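Local coordinates for lipid-transfer protein (Thermomonospora curvata, PDB 6OK1) that is of unknown precise function but belongs to the lipid-transfer-protein branch of the thiolase superfamily, with a thiolase-type fold, at residues 3-11 / 92-100. Sequence-based numbering, arbitrary orientation.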
ATOM      1  N   VAL A   3      -9.567  14.462  18.911  1.00 49.96           N
ATOM      2  CA  VAL A   3      -8.517  15.461  18.839  1.00 43.45           C
ATOM      3  C   VAL A   3      -7.236  14.709  18.558  1.00 50.69           C
ATOM      4  O   VAL A   3      -6.880  13.793  19.283  1.00 42.66           O
ATOM      5  CB  VAL A   3      -8.388  16.287  20.133  1.00 47.99           C
ATOM      6  CG1 VAL A   3      -7.676  17.623  19.839  1.00 55.63           C
ATOM      7  CG2 VAL A   3      -9.737  16.520  20.800  1.00 69.51           C
ATOM      8  N   LEU A   4      -6.555  15.075  17.495  1.00 29.92           N
ATOM      9  CA  LEU A   4      -5.361  14.326  17.123  1.00 30.38           C
ATOM     10  C   LEU A   4      -4.089  14.874  17.763  1.00 27.77           C
ATOM     11  O   LEU A   4      -3.307  14.094  18.327  1.00 25.79           O
ATOM     12  CB  LEU A   4      -5.228  14.298  15.600  1.00 29.04           C
ATOM     13  CG  LEU A   4      -3.971  13.625  15.045  1.00 27.49           C
ATOM     14  CD1 LEU A   4      -3.974  12.167  15.403  1.00 31.83           C
ATOM     15  CD2 LEU A   4      -3.892  13.833  13.535  1.00 37.67           C
ATOM     16  N   PRO A   5      -3.810  16.181  17.695  1.00 28.27           N
ATOM     17  CA  PRO A   5      -2.496  16.646  18.146  1.00 27.05           C
ATOM     18  C   PRO A   5      -2.298  16.373  19.625  1.00 34.91           C
ATOM     19  O   PRO A   5      -3.151  16.701  20.456  1.00 31.90           O
ATOM     20  CB  PRO A   5      -2.515  18.145  17.833  1.00 32.83           C
ATOM     21  CG  PRO A   5      -3.494  18.264  16.724  1.00 33.64           C
ATOM     22  CD  PRO A   5      -4.573  17.276  17.074  1.00 32.13           C
ATOM     23  N   GLY A   6      -1.166  15.758  19.948  1.00 27.16           N
ATOM     24  CA  GLY A   6      -0.837  15.419  21.311  1.00 28.56           C
ATOM     25  C   GLY A   6      -1.542  14.203  21.861  1.00 28.38           C
ATOM     26  O   GLY A   6      -1.247  13.796  22.991  1.00 30.15           O
ATOM     27  N   ALA A   7      -2.452  13.596  21.098  1.00 28.90           N
ATOM     28  CA  ALA A   7      -3.236  12.478  21.623  1.00 28.89           C
ATOM     29  C   ALA A   7      -2.410  11.206  21.733  1.00 29.21           C
ATOM     30  O   ALA A   7      -2.692  10.350  22.585  1.00 27.68           O
ATOM     31  CB  ALA A   7      -4.452  12.234  20.733  1.00 29.63           C
ATOM     32  N   ALA A   8      -1.413  11.044  20.869  1.00 26.94           N
ATOM     33  CA  ALA A   8      -0.604   9.841  20.828  1.00 25.52           C
ATOM     34  C   ALA A   8       0.864  10.188  20.985  1.00 24.58           C
ATOM     35  O   ALA A   8       1.290  11.331  20.782  1.00 28.89           O
ATOM     36  CB  ALA A   8      -0.792   9.091  19.494  1.00 25.60           C
ATOM     37  N   ALA A   9       1.651   9.173  21.320  1.00 25.55           N
ATOM     38  CA  ALA A   9       3.062   9.393  21.524  1.00 23.29           C
ATOM     39  C   ALA A   9       3.869   8.164  21.113  1.00 26.47           C
ATOM     40  O   ALA A   9       3.383   7.036  21.195  1.00 25.88           O
ATOM     41  CB  ALA A   9       3.330   9.714  23.001  1.00 28.91           C
ATOM     42  N   ILE A  10       5.130   8.388  20.752  1.00 28.33           N
ATOM     43  CA  ILE A  10       6.074   7.298  20.524  1.00 24.68           C
ATOM     44  C   ILE A  10       6.727   6.929  21.846  1.00 32.76           C
ATOM     45  O   ILE A  10       7.408   7.745  22.483  1.00 29.41           O
ATOM     46  CB  ILE A  10       7.134   7.662  19.477  1.00 26.66           C
ATOM     47  CG1 ILE A  10       6.470   7.962  18.124  1.00 24.15           C
ATOM     48  CG2 ILE A  10       8.136   6.503  19.343  1.00 27.80           C
ATOM     49  CD1 ILE A  10       7.424   8.429  17.055  1.00 25.44           C
ATOM     50  N   ALA A  11       6.527   5.685  22.241  1.00 26.85           N
ATOM     51  CA  ALA A  11       7.011   5.168  23.502  1.00 27.50           C
ATOM     52  C   ALA A  11       8.139   4.178  23.343  1.00 29.33           C
ATOM     53  O   ALA A  11       8.836   3.901  24.322  1.00 28.82           O
ATOM     54  CB  ALA A  11       5.868   4.486  24.260  1.00 26.61           C
ATOM     55  N   GLN A  92      -0.570   7.610  10.597  1.00 21.11           N
ATOM     56  CA  GLN A  92      -1.533   6.510  10.616  1.00 18.98           C
ATOM     57  C   GLN A  92      -1.741   5.979  12.022  1.00 23.35           C
ATOM     58  O   GLN A  92      -2.879   5.850  12.488  1.00 22.80           O
ATOM     59  CB  GLN A  92      -1.066   5.395   9.679  1.00 19.56           C
ATOM     60  CG  GLN A  92      -1.285   5.667   8.206  1.00 19.04           C
ATOM     61  CD  GLN A  92      -2.731   5.432   7.814  1.00 18.49           C
ATOM     62  OE1 GLN A  92      -3.332   4.434   8.223  1.00 21.67           O
ATOM     63  NE2 GLN A  92      -3.312   6.361   7.102  1.00 20.40           N
ATOM     64  N   ALA A  93      -0.652   5.680  12.711  1.00 23.45           N
ATOM     65  CA  ALA A  93      -0.741   5.115  14.043  1.00 22.47           C
ATOM     66  C   ALA A  93      -1.398   6.093  15.006  1.00 20.72           C
ATOM     67  O   ALA A  93      -2.247   5.706  15.814  1.00 23.19           O
ATOM     68  CB  ALA A  93       0.657   4.733  14.515  1.00 25.19           C
ATOM     69  N   ALA A  94      -1.003   7.361  14.935  1.00 23.71           N
ATOM     70  CA  ALA A  94      -1.595   8.379  15.806  1.00 23.38           C
ATOM     71  C   ALA A  94      -3.089   8.524  15.565  1.00 24.21           C
ATOM     72  O   ALA A  94      -3.862   8.711  16.508  1.00 24.33           O
ATOM     73  CB  ALA A  94      -0.895   9.720  15.587  1.00 23.96           C
ATOM     74  N   MET A  95      -3.505   8.478  14.304  1.00 21.75           N
ATOM     75  CA  MET A  95      -4.919   8.547  13.951  0.57 27.62           C
ATOM     76  C   MET A  95      -5.689   7.358  14.511  1.00 25.26           C
ATOM     77  O   MET A  95      -6.811   7.504  15.012  1.00 22.86           O
ATOM     78  CB  MET A  95      -5.021   8.600  12.427  0.57 25.99           C
ATOM     79  CG  MET A  95      -6.383   8.800  11.828  0.57 29.79           C
ATOM     80  SD  MET A  95      -6.364   8.656  10.017  0.57 26.13           S
ATOM     81  CE  MET A  95      -4.662   9.061   9.623  0.57 76.85           C
ATOM     82  N   ALA A  96      -5.112   6.159  14.404  1.00 24.11           N
ATOM     83  CA  ALA A  96      -5.792   4.970  14.917  1.00 23.14           C
ATOM     84  C   ALA A  96      -5.922   5.035  16.432  1.00 27.27           C
ATOM     85  O   ALA A  96      -6.933   4.587  17.003  1.00 25.03           O
ATOM     86  CB  ALA A  96      -5.033   3.705  14.506  1.00 20.39           C
ATOM     87  N   VAL A  97      -4.904   5.579  17.102  1.00 22.20           N
ATOM     88  CA  VAL A  97      -4.964   5.726  18.555  1.00 24.57           C
ATOM     89  C   VAL A  97      -6.004   6.777  18.936  1.00 23.91           C
ATOM     90  O   VAL A  97      -6.847   6.555  19.819  1.00 27.22           O
ATOM     91  CB  VAL A  97      -3.572   6.069  19.109  1.00 28.24           C
ATOM     92  CG1 VAL A  97      -3.642   6.542  20.583  1.00 27.33           C
ATOM     93  CG2 VAL A  97      -2.649   4.864  18.998  1.00 25.17           C
ATOM     94  N   ALA A  98      -5.966   7.932  18.267  1.00 26.13           N
ATOM     95  CA  ALA A  98      -6.857   9.032  18.616  1.00 25.80           C
ATOM     96  C   ALA A  98      -8.325   8.655  18.448  1.00 29.07           C
ATOM     97  O   ALA A  98      -9.187   9.137  19.204  1.00 27.62           O
ATOM     98  CB  ALA A  98      -6.528  10.260  17.766  1.00 28.34           C
ATOM     99  N   THR A  99      -8.642   7.815  17.464  1.00 24.38           N
ATOM    100  CA  THR A  99     -10.021   7.433  17.190  1.00 27.18           C
ATOM    101  C   THR A  99     -10.449   6.184  17.948  1.00 25.60           C
ATOM    102  O   THR A  99     -11.604   5.768  17.814  1.00 29.91           O
ATOM    103  CB  THR A  99     -10.234   7.194  15.691  1.00 23.03           C
ATOM    104  OG1 THR A  99      -9.323   6.167  15.250  1.00 25.49           O
ATOM    105  CG2 THR A  99     -10.035   8.490  14.901  1.00 25.37           C
ATOM    106  N   GLY A 100      -9.555   5.575  18.715  1.00 25.37           N
ATOM    107  CA  GLY A 100      -9.886   4.377  19.467  1.00 23.87           C
ATOM    108  C   GLY A 100      -9.910   3.102  18.664  1.00 33.01           C
ATOM    109  O   GLY A 100     -10.344   2.063  19.163  1.00 27.65           O
TER
HETATM  110  O   HOH W   1      -8.248  12.033  20.705  1.00 42.97           O
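L4 lays its CD1 methyl over one face of the A94-M95 peptide plane, with CD1 3.6 Å from A94 O and 3.9 Å from M95 N. The carbonyl end of that same peptide is engaged within the helix, where A94 O accepts the backbone N-H of A98. CG of L4 is anti to the backbone N (chi1 176°), which carries the branched end across to the helix although the side chain does not set off toward it. CD1 also meets the methyls of A94 and A98, one helical turn apart. A98 CB is shared further: A7 CB sits 4.1 Å from it, and V3 O approaches to 3.9 Å. In the thiolase fold of this chain, strand 8-15 is an inner strand of the mixed sheet and helix 86-98 packs on one side of it. A8, the first strand residue, points its methyl at the helix, with CB 3.8 Å from A94 CA and 4.0 Å from V97 CG1. Such short side chains let the strand and helix backbones come close, the CA atoms of A8 and A94 being 5.3 Å apart. A type II turn, L4 to A7 with P5 and G6 at its corners, closes the loop between them, and both its end residues meet A98. Water 1 donates to V3 O at 2.6 Å and, weakly, to A98 O. At the helix end a Schellman motif closes on G100, and M95 O takes T99 N and T99 OG1 from opposite faces of its plane. I101 of the second subunit packs against L4.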